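Nitrate regulatory protein (Klebsiella oxytoca, PDB 4AKK) senses nitrate and nitrite and, in response, binds the nasF operon leader RNA at its factor-independent terminator to cause transcription antitermination. Local coordinates at residues M72-R77 and G195-G200; N81-S86 and K143-R148; Q201-G206 and R281-Q286. All coordinates share one frame; numbering follows the deposited sequence.

Interaction 1 (M72-R77 and G195-G200). With EDO (1,2-ethanediol), chain C.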
# COMPACT_ATOMS: atom_id res chain seq x y z
N MET A 72 -13.36 -24.44 8.45
CA MET A 72 -14.41 -25.02 9.27
C MET A 72 -15.41 -23.95 9.73
O MET A 72 -16.62 -24.20 9.75
CB MET A 72 -13.83 -25.76 10.48
CG MET A 72 -12.96 -27.00 10.16
SD MET A 72 -13.37 -28.08 8.74
CE MET A 72 -15.14 -28.07 8.62
N LEU A 73 -14.91 -22.78 10.11
CA LEU A 73 -15.78 -21.67 10.52
C LEU A 73 -16.67 -21.23 9.36
O LEU A 73 -17.83 -20.87 9.57
CB LEU A 73 -14.95 -20.49 11.04
CG LEU A 73 -14.37 -20.69 12.44
CD1 LEU A 73 -13.27 -19.68 12.70
CD2 LEU A 73 -15.46 -20.61 13.50
N GLN A 74 -16.14 -21.26 8.15
CA GLN A 74 -16.93 -20.98 6.95
C GLN A 74 -18.03 -22.03 6.74
O GLN A 74 -19.14 -21.70 6.32
CB GLN A 74 -16.01 -20.92 5.71
CG GLN A 74 -15.15 -19.65 5.62
CD GLN A 74 -13.91 -19.82 4.74
OE1 GLN A 74 -13.48 -20.94 4.45
NE2 GLN A 74 -13.31 -18.69 4.33
N CYS A 75 -17.72 -23.29 7.03
CA CYS A 75 -18.73 -24.35 6.96
C CYS A 75 -19.81 -24.11 8.01
O CYS A 75 -21.00 -24.18 7.72
CB CYS A 75 -18.10 -25.74 7.14
SG CYS A 75 -16.90 -26.21 5.84
N GLU A 76 -19.38 -23.81 9.23
CA GLU A 76 -20.34 -23.53 10.30
C GLU A 76 -21.18 -22.30 9.96
O GLU A 76 -22.38 -22.29 10.18
CB GLU A 76 -19.64 -23.37 11.65
CG GLU A 76 -20.62 -23.32 12.83
CD GLU A 76 -19.93 -23.39 14.18
OE1 GLU A 76 -18.69 -23.49 14.22
OE2 GLU A 76 -20.64 -23.34 15.21
N ARG A 77 -20.56 -21.26 9.42
CA ARG A 77 -21.32 -20.07 9.05
C ARG A 77 -22.46 -20.44 8.09
O ARG A 77 -23.61 -20.07 8.31
CB ARG A 77 -20.41 -18.99 8.45
CG ARG A 77 -21.14 -17.69 8.06
CD ARG A 77 -20.18 -16.63 7.50
NE ARG A 77 -19.36 -17.17 6.41
CZ ARG A 77 -18.25 -16.59 5.95
NH1 ARG A 77 -17.84 -15.44 6.49
NH2 ARG A 77 -17.56 -17.15 4.96
N GLY A 195 -9.76 -14.14 -0.94
CA GLY A 195 -10.73 -14.25 -2.01
C GLY A 195 -11.80 -15.27 -1.67
O GLY A 195 -12.99 -15.08 -1.98
N LYS A 196 -11.38 -16.37 -1.05
CA LYS A 196 -12.25 -17.49 -0.70
C LYS A 196 -13.19 -17.07 0.41
O LYS A 196 -14.35 -17.46 0.43
CB LYS A 196 -11.39 -18.67 -0.25
CG LYS A 196 -12.13 -19.89 0.23
CD LYS A 196 -11.16 -21.07 0.39
CE LYS A 196 -11.80 -22.26 1.08
NZ LYS A 196 -11.83 -22.11 2.56
N GLU A 197 -12.69 -16.26 1.35
CA GLU A 197 -13.54 -15.74 2.41
C GLU A 197 -14.67 -14.87 1.84
O GLU A 197 -15.83 -14.95 2.26
CB GLU A 197 -12.73 -14.95 3.43
CG GLU A 197 -13.57 -14.03 4.33
CD GLU A 197 -14.69 -14.76 5.10
OE1 GLU A 197 -14.76 -16.01 5.02
OE2 GLU A 197 -15.49 -14.08 5.79
N LEU A 198 -14.30 -14.01 0.90
CA LEU A 198 -15.25 -13.11 0.27
C LEU A 198 -16.23 -13.88 -0.60
O LEU A 198 -17.38 -13.47 -0.75
CB LEU A 198 -14.52 -12.05 -0.56
CG LEU A 198 -13.67 -11.04 0.23
CD1 LEU A 198 -13.14 -9.94 -0.68
CD2 LEU A 198 -14.43 -10.42 1.38
N ALA A 199 -15.77 -14.98 -1.20
CA ALA A 199 -16.69 -15.88 -1.92
C ALA A 199 -17.70 -16.46 -0.93
O ALA A 199 -18.89 -16.55 -1.23
CB ALA A 199 -15.92 -16.99 -2.63
N GLY A 200 -17.22 -16.86 0.25
CA GLY A 200 -18.08 -17.30 1.33
C GLY A 200 -19.08 -16.25 1.79
O GLY A 200 -20.22 -16.58 2.09
C1 EDO C . -21.38 -18.22 4.11
O1 EDO C . -20.92 -19.30 4.92
C2 EDO C . -22.58 -18.65 3.26
O2 EDO C . -23.76 -18.94 4.02
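Arg77 and Glu197 reach each other through matching kinks: the arginine runs extended to CD and then turns at chi3 (52°), while the glutamate leaves its backbone with CG opposite N and bends at chi2 (56°). Their ends meet between segments 72-77 and 195-200, whose axes run nearly parallel, on helices 56-85 and 180-212 of the all-helical NIT nitrate-sensing domain. The segment axes stay 11.0 Å apart, so polar side chains span the gap. The pairing is an end-on, two-nitrogen salt bridge. Arg77 NH1 donates almost straight (171°) to Glu197 OE2 at 2.8 Å, in the guanidinium plane; Arg77 NH2 reaches Glu197 OE1 at 3.0 Å, more tilted. Both oxygens are met on their syn sides, which keeps the anti lone pair of Glu197 OE1 for Gln74 NE2, 3.1 Å away, with amide and carboxylate almost coplanar. The other end of that amide is fixed as well, since Lys196 NZ donates to Gln74 OE1 at 2.8 Å in the carbonyl plane. Four side chains thus form one buried chain of bonds. Gln201 adds a further bond to Glu197 OE2, Ser160 OG is hydrogen-bonded to Arg77 NH1, and Lys196 NZ also to His71 ND1. With the guanidinium's rotation so fixed, Arg77 NE donates to O1 of an ethanediol, probably from the crystallisation liquor, at 3.0 Å.

Interaction 2 (N81-S86 and K143-R148)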
# COMPACT_ATOMS: atom_id res chain seq x y z
N ASN A 81 -26.52 -20.47 8.66
CA ASN A 81 -27.32 -19.60 7.81
C ASN A 81 -28.57 -20.30 7.26
O ASN A 81 -29.66 -19.70 7.22
CB ASN A 81 -26.48 -19.05 6.66
CG ASN A 81 -26.89 -17.65 6.26
OD1 ASN A 81 -27.10 -16.79 7.11
ND2 ASN A 81 -27.00 -17.42 4.95
N ILE A 82 -28.42 -21.55 6.84
CA ILE A 82 -29.54 -22.31 6.27
C ILE A 82 -30.51 -22.74 7.36
O ILE A 82 -31.73 -22.66 7.21
CB ILE A 82 -29.07 -23.54 5.46
CG1 ILE A 82 -28.13 -23.13 4.32
CG2 ILE A 82 -30.27 -24.27 4.86
CD1 ILE A 82 -28.84 -22.38 3.20
N TRP A 83 -29.96 -23.19 8.48
CA TRP A 83 -30.75 -23.43 9.67
C TRP A 83 -31.64 -22.23 10.00
O TRP A 83 -32.85 -22.39 10.18
CB TRP A 83 -29.81 -23.75 10.84
CG TRP A 83 -30.46 -23.76 12.16
CD1 TRP A 83 -30.32 -22.84 13.15
CD2 TRP A 83 -31.37 -24.75 12.66
NE1 TRP A 83 -31.08 -23.18 14.23
CE2 TRP A 83 -31.73 -24.35 13.97
CE3 TRP A 83 -31.91 -25.93 12.14
CZ2 TRP A 83 -32.61 -25.10 14.76
CZ3 TRP A 83 -32.78 -26.67 12.93
CH2 TRP A 83 -33.13 -26.24 14.23
N LEU A 84 -31.06 -21.02 10.07
CA LEU A 84 -31.84 -19.84 10.44
C LEU A 84 -32.84 -19.40 9.36
O LEU A 84 -34.01 -19.16 9.66
CB LEU A 84 -30.92 -18.68 10.86
CG LEU A 84 -30.08 -18.89 12.13
CD1 LEU A 84 -28.95 -17.86 12.24
CD2 LEU A 84 -30.94 -18.90 13.41
N CYS A 85 -32.40 -19.32 8.11
CA CYS A 85 -33.27 -18.91 6.99
C CYS A 85 -34.40 -19.90 6.70
O CYS A 85 -35.41 -19.54 6.11
CB CYS A 85 -32.46 -18.74 5.70
SG CYS A 85 -31.27 -17.36 5.65
N SER A 86 -34.21 -21.16 7.09
CA SER A 86 -35.25 -22.18 6.90
C SER A 86 -36.12 -22.33 8.14
O SER A 86 -36.92 -23.26 8.25
CB SER A 86 -34.63 -23.54 6.55
OG SER A 86 -34.10 -24.14 7.72
N LYS A 143 -25.46 -21.13 20.79
CA LYS A 143 -26.70 -21.25 21.54
C LYS A 143 -27.80 -20.40 20.90
O LYS A 143 -28.92 -20.88 20.68
CB LYS A 143 -26.51 -20.84 23.00
CG LYS A 143 -27.77 -21.02 23.83
CD LYS A 143 -27.52 -20.83 25.32
CE LYS A 143 -28.80 -21.02 26.12
NZ LYS A 143 -28.68 -20.46 27.50
N ARG A 144 -27.48 -19.16 20.56
CA ARG A 144 -28.47 -18.31 19.91
C ARG A 144 -28.85 -18.87 18.56
O ARG A 144 -30.01 -18.80 18.17
CB ARG A 144 -27.97 -16.88 19.76
CG ARG A 144 -28.05 -16.10 21.06
CD ARG A 144 -27.86 -14.62 20.87
NE ARG A 144 -27.94 -13.94 22.16
CZ ARG A 144 -29.07 -13.61 22.76
NH1 ARG A 144 -30.24 -13.88 22.18
NH2 ARG A 144 -29.04 -13.01 23.94
N VAL A 145 -27.87 -19.42 17.84
CA VAL A 145 -28.17 -20.03 16.55
C VAL A 145 -29.16 -21.18 16.74
O VAL A 145 -30.19 -21.25 16.06
CB VAL A 145 -26.89 -20.50 15.81
CG1 VAL A 145 -27.26 -21.45 14.67
CG2 VAL A 145 -26.11 -19.31 15.27
N ARG A 146 -28.85 -22.08 17.69
CA ARG A 146 -29.76 -23.20 17.97
C ARG A 146 -31.16 -22.73 18.34
O ARG A 146 -32.16 -23.18 17.76
CB ARG A 146 -29.24 -24.07 19.11
CG ARG A 146 -27.84 -24.57 18.89
CD ARG A 146 -27.51 -25.67 19.87
NE ARG A 146 -26.10 -25.63 20.23
CZ ARG A 146 -25.66 -25.15 21.38
NH1 ARG A 146 -26.52 -24.69 22.29
NH2 ARG A 146 -24.35 -25.14 21.63
N ASP A 147 -31.24 -21.82 19.30
CA ASP A 147 -32.51 -21.30 19.79
C ASP A 147 -33.14 -20.37 18.76
O ASP A 147 -34.25 -19.89 18.96
CB ASP A 147 -32.31 -20.56 21.12
CG ASP A 147 -31.63 -21.43 22.16
OD1 ASP A 147 -31.60 -22.66 21.96
OD2 ASP A 147 -31.13 -20.89 23.18
N ARG A 148 -32.42 -20.12 17.67
CA ARG A 148 -32.90 -19.20 16.65
C ARG A 148 -33.27 -17.83 17.26
O ARG A 148 -34.23 -17.18 16.83
CB ARG A 148 -34.07 -19.82 15.89
CG ARG A 148 -33.78 -21.26 15.41
CD ARG A 148 -35.02 -21.95 14.82
NE ARG A 148 -35.66 -21.08 13.85
CZ ARG A 148 -36.94 -20.75 13.86
NH1 ARG A 148 -37.76 -21.25 14.78
NH2 ARG A 148 -37.41 -19.92 12.93
O HOH W 1 -34.78 -18.53 12.09
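Val145 O is gripped by two donors that arrive from opposite faces of its carbonyl plane: the indole Trp83 NE1 at 2.8 Å and the backbone Arg148 N at 3.0 Å. The indole bond lies close to the ring plane of Trp83 but 41° out of the carbonyl plane, so it misses a lone pair. With CG of Trp83 anti to its own backbone N, the ring extends across to the other helix, where Trp83 CD1 rests on Val145 CG1 at 3.7 Å and Trp83 CZ2 passes Arg146 O at 3.6 Å. The indole edge thus lies against the C-terminal end of helix 138-147: Arg148 leaves that helix with positive phi (54°) and closes a Schellman motif, beside helix 56-85 of the NIT domain. The two segments cross at 38°, near the C-terminal ends of both helices. Arg148 then runs across the indole, its CG 3.5 Å from Trp83 NE1 and its guanidinium about perpendicular to the ring. Leu84 packs alongside, its CD2 3.6 Å from Val145 O and close to Arg148 CA, while helix 152-167 lies against it through Ala152 and Ala155. Towards the exposed arginine, a water donates to Leu84 O at 2.6 Å and accepts from Arg148 NH2 at 3.1 Å.

Interaction 3 (Q201-G206 and R281-Q286). With EDO (1,2-ethanediol), chain C.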
# COMPACT_ATOMS: atom_id res chain seq x y z
N GLN A 201 -18.67 -14.99 1.86
CA GLN A 201 -19.62 -13.92 2.17
C GLN A 201 -20.62 -13.70 1.04
O GLN A 201 -21.79 -13.41 1.30
CB GLN A 201 -18.89 -12.61 2.54
CG GLN A 201 -18.09 -12.76 3.82
CD GLN A 201 -17.34 -11.50 4.19
OE1 GLN A 201 -17.68 -10.41 3.71
NE2 GLN A 201 -16.32 -11.63 5.03
N GLU A 202 -20.17 -13.82 -0.21
CA GLU A 202 -21.10 -13.86 -1.35
C GLU A 202 -22.18 -14.94 -1.19
O GLU A 202 -23.36 -14.70 -1.48
CB GLU A 202 -20.34 -14.12 -2.66
CG GLU A 202 -21.23 -14.16 -3.91
CD GLU A 202 -20.49 -14.69 -5.14
OE1 GLU A 202 -19.24 -14.72 -5.12
OE2 GLU A 202 -21.16 -15.06 -6.13
N ARG A 203 -21.79 -16.13 -0.75
CA ARG A 203 -22.77 -17.21 -0.59
C ARG A 203 -23.83 -16.78 0.44
O ARG A 203 -25.02 -16.83 0.17
CB ARG A 203 -22.10 -18.52 -0.16
CG ARG A 203 -23.12 -19.63 0.22
CD ARG A 203 -22.45 -20.95 0.63
NE ARG A 203 -21.73 -20.83 1.90
CZ ARG A 203 -21.05 -21.82 2.48
NH1 ARG A 203 -20.97 -23.02 1.92
NH2 ARG A 203 -20.43 -21.59 3.64
N ALA A 204 -23.37 -16.32 1.60
CA ALA A 204 -24.27 -15.89 2.68
C ALA A 204 -25.21 -14.76 2.28
O ALA A 204 -26.40 -14.80 2.57
CB ALA A 204 -23.45 -15.49 3.93
N LEU A 205 -24.69 -13.74 1.62
CA LEU A 205 -25.52 -12.61 1.25
C LEU A 205 -26.55 -13.01 0.20
O LEU A 205 -27.72 -12.65 0.29
CB LEU A 205 -24.66 -11.45 0.74
CG LEU A 205 -23.75 -10.85 1.83
CD1 LEU A 205 -22.81 -9.82 1.23
CD2 LEU A 205 -24.56 -10.23 2.98
N GLY A 206 -26.12 -13.77 -0.80
CA GLY A 206 -27.02 -14.20 -1.86
C GLY A 206 -28.14 -15.08 -1.33
O GLY A 206 -29.28 -14.96 -1.77
N ARG A 281 -30.54 -23.65 -4.17
CA ARG A 281 -29.83 -23.86 -5.42
C ARG A 281 -28.55 -23.01 -5.40
O ARG A 281 -27.46 -23.47 -5.74
CB ARG A 281 -30.74 -23.46 -6.59
CG ARG A 281 -30.38 -24.05 -7.94
CD ARG A 281 -30.82 -25.50 -8.06
NE ARG A 281 -32.27 -25.66 -7.88
CZ ARG A 281 -32.92 -26.81 -8.06
NH1 ARG A 281 -32.26 -27.90 -8.43
NH2 ARG A 281 -34.24 -26.87 -7.87
N TRP A 282 -28.71 -21.76 -4.96
CA TRP A 282 -27.59 -20.84 -4.82
C TRP A 282 -26.58 -21.39 -3.83
O TRP A 282 -25.39 -21.52 -4.13
CB TRP A 282 -28.11 -19.48 -4.34
CG TRP A 282 -27.05 -18.51 -3.88
CD1 TRP A 282 -26.65 -18.29 -2.59
CD2 TRP A 282 -26.29 -17.63 -4.70
NE1 TRP A 282 -25.68 -17.32 -2.56
CE2 TRP A 282 -25.44 -16.89 -3.85
CE3 TRP A 282 -26.25 -17.38 -6.08
CZ2 TRP A 282 -24.56 -15.93 -4.32
CZ3 TRP A 282 -25.36 -16.42 -6.55
CH2 TRP A 282 -24.53 -15.71 -5.68
N PHE A 283 -27.06 -21.72 -2.64
CA PHE A 283 -26.18 -22.18 -1.57
C PHE A 283 -25.35 -23.40 -2.00
O PHE A 283 -24.14 -23.45 -1.80
CB PHE A 283 -27.00 -22.52 -0.31
CG PHE A 283 -26.16 -22.93 0.86
CD1 PHE A 283 -25.62 -21.98 1.72
CD2 PHE A 283 -25.88 -24.27 1.10
CE1 PHE A 283 -24.84 -22.36 2.80
CE2 PHE A 283 -25.09 -24.65 2.18
CZ PHE A 283 -24.57 -23.70 3.02
N CYS A 284 -26.02 -24.36 -2.62
CA CYS A 284 -25.37 -25.61 -3.00
C CYS A 284 -24.33 -25.40 -4.08
O CYS A 284 -23.21 -25.90 -3.97
CB CYS A 284 -26.40 -26.67 -3.43
SG CYS A 284 -27.40 -27.26 -2.03
N ALA A 285 -24.70 -24.64 -5.11
CA ALA A 285 -23.72 -24.29 -6.13
C ALA A 285 -22.51 -23.60 -5.51
O ALA A 285 -21.37 -23.91 -5.86
CB ALA A 285 -24.36 -23.41 -7.20
N GLN A 286 -22.74 -22.67 -4.59
CA GLN A 286 -21.64 -21.91 -3.98
C GLN A 286 -20.80 -22.81 -3.09
O GLN A 286 -19.59 -22.69 -3.02
CB GLN A 286 -22.17 -20.74 -3.14
CG GLN A 286 -22.80 -19.63 -3.95
CD GLN A 286 -21.78 -18.73 -4.61
OE1 GLN A 286 -20.57 -18.96 -4.51
NE2 GLN A 286 -22.25 -17.70 -5.31
C1 EDO C . -21.38 -18.22 4.11
O1 EDO C . -20.92 -19.30 4.92
C2 EDO C . -22.58 -18.65 3.26
O2 EDO C . -23.76 -18.94 4.02
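Trp282 presses its indole on Gly206, whose CA lies 3.5 Å from Trp282 NE1 and over one ring face; a glycine here, having no side chain, lets the ring sit directly on the backbone. On the opposite face lies the amide nitrogen Gln286 NE2. In the ring plane, Trp282 NE1 donates to a lone pair of Arg203 O at 2.9 Å (152°), and Trp282 CZ2 edges up to Glu202 O at 3.3 Å. This is the tight part of the contact: segments 201-206 and 281-286 run antiparallel (172°), axes 9.4 Å apart, on helices 180-212 and 277-312 of the helical NIT domain. The Gln286 NE2 to Glu202 OE2 bond, 3.0 Å, is weak by comparison; Glu202 has its stronger partner in Arg263, and Gln286 OE1 accepts from Arg289. Looser is the side where Arg203 bends at chi3, laying its guanidinium nearly parallel to the Phe283 ring (13° between planes), with Phe283 CE1 over one face, offset toward its rim. Here an ethanediol, probably from the crystallisation liquor, lies beside the guanidinium: Arg203 NH2 donates to ethanediol O1 at 2.7 Å, although the neighbouring ethanediol carbon is placed doubtfully. An arginine steadied by Phe283 and by Thr287 thus still directs NH2 at a small oxygen acceptor, an arrangement that would also suit an anion.

In the fold
All three contacts lie in the NIT sensing domain and tie helices far apart in sequence. Interaction 2 falls within the chain span bridged by interaction 1, and both use helix 56-85, with centres about 17 Å apart. Interaction 3 follows along the chain and shares helix 180-212 with interaction 1, about 10 Å away centre to centre. Those two converge on one ethanediol, held by Arg77 from one and Arg203 from the other, where Gln74 O lies 3.0 Å from Arg203 NH2. Interactions 2 and 3 touch through Ile82 CD1 and Phe283 CD1, 3.6 Å apart. Two arginines from different helices converging here would suit a small anion such as nitrate, but none is bound at this site, so this stays inference.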